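Local atomic coordinates of 2-oxo-1,2-dihydroquinoline 8-monooxygenase, oxygenase component (Pseudomonas putida, PDB entry 1Z02), a protein that probably hydroxylates 2-oxo-1,2-dihydroquinoline at its 8-position, serving as a trimeric oxygenase component with a Rieske [2Fe-2S] cluster and a mononuclear iron. Residues V58-I63 with Y437-Q441; C213-N219 with S393-R398. All blocks are in the same frame, centred on the assembly; numbering follows the deposited sequence.

Contact 1: V58-I63 with Y437-Q441; sequences VQGIQI and YKVEQ
With chi1 at 173° the Tyr437 ring swings opposite its own amide nitrogen and comes to lie beside Ile61, the two side chains pointing the same way. Gln59 bends at chi2 (71°), which brings its amide round toward the 437-441 backbone. The tyrosine meets Ile61 closely: Tyr437 CZ lies 3.6 Å from Ile61 CB, and Tyr437 OH is 3.4 Å from Ile61 CD1. At the ring edge, in plane, Gln62 O sits 3.4 Å from Tyr437 CE1. That carbonyl is buried without a hydrogen-bond partner. Gly60 O accepts twice, from opposite faces of its plane: Val439 N donates at 2.9 Å, almost straight, and Gln59 NE2 at 3.2 Å. Gln59 NE2 also makes a weak bond to Val439 O, and water 2 links the same two atoms. A leucine in place of Tyr437 would probably leave Ala47 O without the hydroxyl that bonds to it and open a gap beside Ile61. Strand 58-63 is an outer strand of a three-stranded antiparallel sheet in the Rieske domain, hydrogen-bonded to strand 66-73. The C-terminal tail after helix 423-430 runs along it, roughly antiparallel. Strand 43-49 also packs on Ile61 and Ile63.

Contact 2: C213-N219 with S393-R398; sequences CENGFDN and SPITWR
Trp397 meets the end of helix 209-216 and the turn after it, and its side chain can be followed outward. Trp397 CB touches Phe217 CZ at 3.6 Å. CG has the same neighbour. CD1 also lies against Phe217 CZ and has Glu214 CG a little farther off. NE1 passes near Cys213 SG and donates a hydrogen bond to Tyr33 OH. At the far ring, Trp397 CZ2 packs 4.0 Å from Cys213 SG. The same sulfur lies obliquely off the five-membered ring, a sulfur-aromatic contact. The pair with Phe217 is offset edge-to-face: the Phe217 ring turns its edge to the face of the Trp397 five-membered ring, the planes standing steeply to each other. Phe217 CG stands between the backbone N and the carbonyl carbon (chi1 64°). The ring is thus directed at helix 392-404, where Phe217 CE1 also reaches Pro394 CA at 3.9 Å. Glu214 O lies over the centre of one face of the same ring.

Arg398 grips Glu214 side-on in a salt bridge. Arg398 NE donates to Glu214 OE1 at 2.8 Å, on the syn side but tilted out of the carboxylate plane. Arg398 NH1 donates to Glu214 OE2 at 3.0 Å, on the syn lone pair of that oxygen. Carboxylate and guanidinium are nearly coplanar. Arg398 NH2 has a second acid, Glu385, and Glu214 OE2 also pairs with Arg87 of the second subunit, a residue of the [2Fe-2S] pocket there. The buried carboxylate probably offsets part of the positive charge of the two arginines, and Glu385 shares in this for Arg398. Glu214 thus probably ties the 213-219 side of the contact to the neighbouring Rieske centre while bonded to Arg398.

How the contacts relate
The two contacts lie on opposite sides of the chain's centre, with their own centres 29 Å apart and their nearest atoms about 13 Å apart. Contact 1 belongs to the Rieske domain. The Val58 side chain is about 14 Å from the chain's own [2Fe-2S] cluster. Contact 2 belongs to the catalytic domain. The side chain of Phe217 is about 9 Å from the bound Fe (III) ion. His221, His225 and Asp365 hold that iron. The cluster that contact 2 faces is on the second subunit: Asp218 bonds to cluster ligand His108 of that subunit and weakly to His221. As in related Rieske oxygenases, this bridge is probably the electron route between the centres.

Contact 1: V58-I63 with Y437-Q441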
# COMPACT_ATOMS: atom_id res chain seq x y z
N VAL A 58 -27.36 10.34 -9.06
CA VAL A 58 -27.05 9.08 -8.41
C VAL A 58 -25.68 9.23 -7.77
O VAL A 58 -24.78 9.81 -8.37
CB VAL A 58 -27.01 7.92 -9.43
CG1 VAL A 58 -26.51 6.63 -8.75
CG2 VAL A 58 -28.41 7.70 -10.00
N GLN A 59 -25.52 8.71 -6.56
CA GLN A 59 -24.24 8.83 -5.86
C GLN A 59 -23.95 7.63 -4.96
O GLN A 59 -24.82 7.19 -4.21
CB GLN A 59 -24.24 10.10 -5.01
CG GLN A 59 -22.94 10.32 -4.25
CD GLN A 59 -21.79 10.71 -5.15
OE1 GLN A 59 -21.84 11.74 -5.81
NE2 GLN A 59 -20.74 9.88 -5.17
N GLY A 60 -22.73 7.12 -5.05
CA GLY A 60 -22.35 5.99 -4.22
C GLY A 60 -21.47 6.41 -3.06
O GLY A 60 -20.62 7.30 -3.20
N ILE A 61 -21.68 5.79 -1.90
CA ILE A 61 -20.90 6.05 -0.68
C ILE A 61 -20.63 4.72 0.01
O ILE A 61 -20.97 3.65 -0.51
CB ILE A 61 -21.68 6.96 0.31
CG1 ILE A 61 -22.99 6.30 0.72
CG2 ILE A 61 -21.96 8.30 -0.33
CD1 ILE A 61 -23.85 7.14 1.65
N GLN A 62 -20.00 4.78 1.18
CA GLN A 62 -19.72 3.57 1.95
C GLN A 62 -19.76 3.91 3.43
O GLN A 62 -19.07 4.83 3.88
CB GLN A 62 -18.35 2.97 1.58
CG GLN A 62 -18.17 1.55 2.11
CD GLN A 62 -16.84 0.91 1.74
OE1 GLN A 62 -16.69 -0.30 1.85
NE2 GLN A 62 -15.87 1.71 1.32
N ILE A 63 -20.58 3.17 4.18
CA ILE A 63 -20.74 3.38 5.61
C ILE A 63 -20.74 2.03 6.33
O ILE A 63 -21.43 1.10 5.91
CB ILE A 63 -22.07 4.12 5.94
CG1 ILE A 63 -22.05 5.52 5.31
CG2 ILE A 63 -22.24 4.22 7.45
CD1 ILE A 63 -23.38 6.25 5.41
N TYR A 437 -14.45 8.72 0.21
CA TYR A 437 -15.80 8.37 0.64
C TYR A 437 -16.78 8.28 -0.53
O TYR A 437 -17.43 7.25 -0.73
CB TYR A 437 -16.27 9.42 1.65
CG TYR A 437 -17.71 9.31 2.08
CD1 TYR A 437 -18.18 8.18 2.76
CD2 TYR A 437 -18.61 10.35 1.82
CE1 TYR A 437 -19.51 8.10 3.17
CE2 TYR A 437 -19.92 10.27 2.23
CZ TYR A 437 -20.37 9.15 2.90
OH TYR A 437 -21.68 9.11 3.33
N LYS A 438 -16.88 9.36 -1.31
CA LYS A 438 -17.78 9.39 -2.46
C LYS A 438 -17.18 8.63 -3.64
O LYS A 438 -16.06 8.90 -4.07
CB LYS A 438 -18.07 10.84 -2.85
CG LYS A 438 -18.78 11.62 -1.74
CD LYS A 438 -18.87 13.12 -2.02
CE LYS A 438 -19.96 13.45 -3.01
NZ LYS A 438 -20.14 14.93 -3.12
N VAL A 439 -17.93 7.65 -4.15
CA VAL A 439 -17.47 6.86 -5.28
C VAL A 439 -17.30 7.71 -6.53
O VAL A 439 -18.21 8.46 -6.91
CB VAL A 439 -18.44 5.70 -5.58
CG1 VAL A 439 -17.95 4.89 -6.77
CG2 VAL A 439 -18.57 4.80 -4.36
N GLU A 440 -16.13 7.59 -7.16
CA GLU A 440 -15.81 8.33 -8.37
C GLU A 440 -16.56 7.72 -9.53
O GLU A 440 -16.60 6.49 -9.68
CB GLU A 440 -14.30 8.27 -8.64
CG GLU A 440 -13.76 9.47 -9.41
CD GLU A 440 -12.30 9.32 -9.77
OE1 GLU A 440 -11.68 10.32 -10.20
OE2 GLU A 440 -11.78 8.20 -9.64
N GLN A 441 -17.16 8.56 -10.37
CA GLN A 441 -17.93 8.06 -11.49
C GLN A 441 -17.26 7.95 -12.85
O GLN A 441 -16.26 8.59 -13.15
CB GLN A 441 -19.23 8.86 -11.60
CG GLN A 441 -20.06 8.75 -10.33
CD GLN A 441 -21.43 9.37 -10.45
OE1 GLN A 441 -22.18 9.43 -9.48
NE2 GLN A 441 -21.78 9.83 -11.65
O HOH W 1 -22.82 14.03 -5.06
O HOH W 2 -18.67 11.19 -7.15
O HOH W 3 -20.94 7.75 -7.31

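Contact 2: C213-N219 with S393-R398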
# COMPACT_ATOMS: atom_id res chain seq x y z
N CYS A 213 -14.17 10.04 17.27
CA CYS A 213 -15.36 10.33 18.07
C CYS A 213 -15.01 10.77 19.50
O CYS A 213 -15.54 11.76 20.00
CB CYS A 213 -16.29 9.11 18.13
SG CYS A 213 -17.78 9.32 19.17
N GLU A 214 -14.10 10.04 20.14
CA GLU A 214 -13.72 10.36 21.51
C GLU A 214 -13.06 11.73 21.63
O GLU A 214 -13.22 12.42 22.64
CB GLU A 214 -12.82 9.26 22.09
CG GLU A 214 -13.59 7.94 22.23
CD GLU A 214 -12.81 6.81 22.86
OE1 GLU A 214 -13.33 5.67 22.84
OE2 GLU A 214 -11.69 7.05 23.38
N ASN A 215 -12.34 12.14 20.60
CA ASN A 215 -11.70 13.44 20.61
C ASN A 215 -12.79 14.51 20.55
O ASN A 215 -12.68 15.55 21.18
CB ASN A 215 -10.75 13.58 19.42
CG ASN A 215 -10.56 15.03 18.98
OD1 ASN A 215 -11.33 15.55 18.17
ND2 ASN A 215 -9.52 15.69 19.51
N GLY A 216 -13.84 14.22 19.79
CA GLY A 216 -14.94 15.15 19.63
C GLY A 216 -15.52 15.71 20.91
O GLY A 216 -15.81 16.90 20.97
N PHE A 217 -15.69 14.87 21.93
CA PHE A 217 -16.25 15.33 23.19
C PHE A 217 -15.26 15.33 24.35
O PHE A 217 -15.65 15.31 25.51
CB PHE A 217 -17.50 14.52 23.56
CG PHE A 217 -17.24 13.05 23.81
CD1 PHE A 217 -16.94 12.59 25.09
CD2 PHE A 217 -17.34 12.13 22.76
CE1 PHE A 217 -16.74 11.24 25.33
CE2 PHE A 217 -17.14 10.77 22.98
CZ PHE A 217 -16.84 10.32 24.27
N ASP A 218 -13.97 15.37 24.02
CA ASP A 218 -12.91 15.41 25.02
C ASP A 218 -12.97 16.78 25.72
O ASP A 218 -13.02 17.82 25.06
CB ASP A 218 -11.55 15.23 24.37
CG ASP A 218 -10.43 15.21 25.37
OD1 ASP A 218 -10.14 14.12 25.91
OD2 ASP A 218 -9.85 16.28 25.64
N ASN A 219 -12.96 16.78 27.06
CA ASN A 219 -13.05 18.02 27.81
C ASN A 219 -11.72 18.66 28.16
O ASN A 219 -11.69 19.85 28.46
CB ASN A 219 -13.84 17.81 29.10
CG ASN A 219 -15.16 17.12 28.87
OD1 ASN A 219 -15.92 17.51 27.99
ND2 ASN A 219 -15.44 16.10 29.66
N SER A 393 -15.15 10.32 31.08
CA SER A 393 -16.03 10.69 29.98
C SER A 393 -16.01 9.62 28.90
O SER A 393 -17.03 8.96 28.66
CB SER A 393 -15.61 12.02 29.35
OG SER A 393 -15.77 13.09 30.25
N PRO A 394 -14.86 9.42 28.24
CA PRO A 394 -14.83 8.40 27.20
C PRO A 394 -15.19 7.00 27.70
O PRO A 394 -15.86 6.24 26.99
CB PRO A 394 -13.41 8.50 26.64
CG PRO A 394 -12.61 9.04 27.79
CD PRO A 394 -13.53 10.05 28.41
N ILE A 395 -14.76 6.65 28.91
CA ILE A 395 -15.07 5.32 29.45
C ILE A 395 -16.58 5.15 29.58
O ILE A 395 -17.13 4.11 29.20
CB ILE A 395 -14.38 5.11 30.82
CG1 ILE A 395 -12.86 5.08 30.63
CG2 ILE A 395 -14.89 3.83 31.48
CD1 ILE A 395 -12.07 4.97 31.92
N THR A 396 -17.26 6.17 30.11
CA THR A 396 -18.70 6.10 30.26
C THR A 396 -19.37 5.93 28.91
O THR A 396 -20.37 5.23 28.78
CB THR A 396 -19.25 7.37 30.93
OG1 THR A 396 -18.65 7.51 32.22
CG2 THR A 396 -20.76 7.29 31.09
N TRP A 397 -18.81 6.58 27.89
CA TRP A 397 -19.36 6.47 26.54
C TRP A 397 -19.13 5.07 25.98
O TRP A 397 -20.04 4.48 25.40
CB TRP A 397 -18.74 7.54 25.63
CG TRP A 397 -18.60 7.15 24.18
CD1 TRP A 397 -17.44 6.86 23.51
CD2 TRP A 397 -19.66 6.98 23.23
NE1 TRP A 397 -17.72 6.52 22.21
CE2 TRP A 397 -19.07 6.59 22.00
CE3 TRP A 397 -21.06 7.12 23.29
CZ2 TRP A 397 -19.82 6.33 20.86
CZ3 TRP A 397 -21.81 6.87 22.15
CH2 TRP A 397 -21.18 6.47 20.95
N ARG A 398 -17.94 4.52 26.19
CA ARG A 398 -17.64 3.18 25.70
C ARG A 398 -18.57 2.15 26.32
O ARG A 398 -19.06 1.26 25.63
CB ARG A 398 -16.19 2.81 25.99
CG ARG A 398 -15.16 3.65 25.23
CD ARG A 398 -13.78 3.08 25.45
NE ARG A 398 -12.73 3.97 24.99
CZ ARG A 398 -11.44 3.80 25.28
NH1 ARG A 398 -10.52 4.65 24.83
NH2 ARG A 398 -11.07 2.78 26.03
O HOH W 4 -12.90 14.25 28.81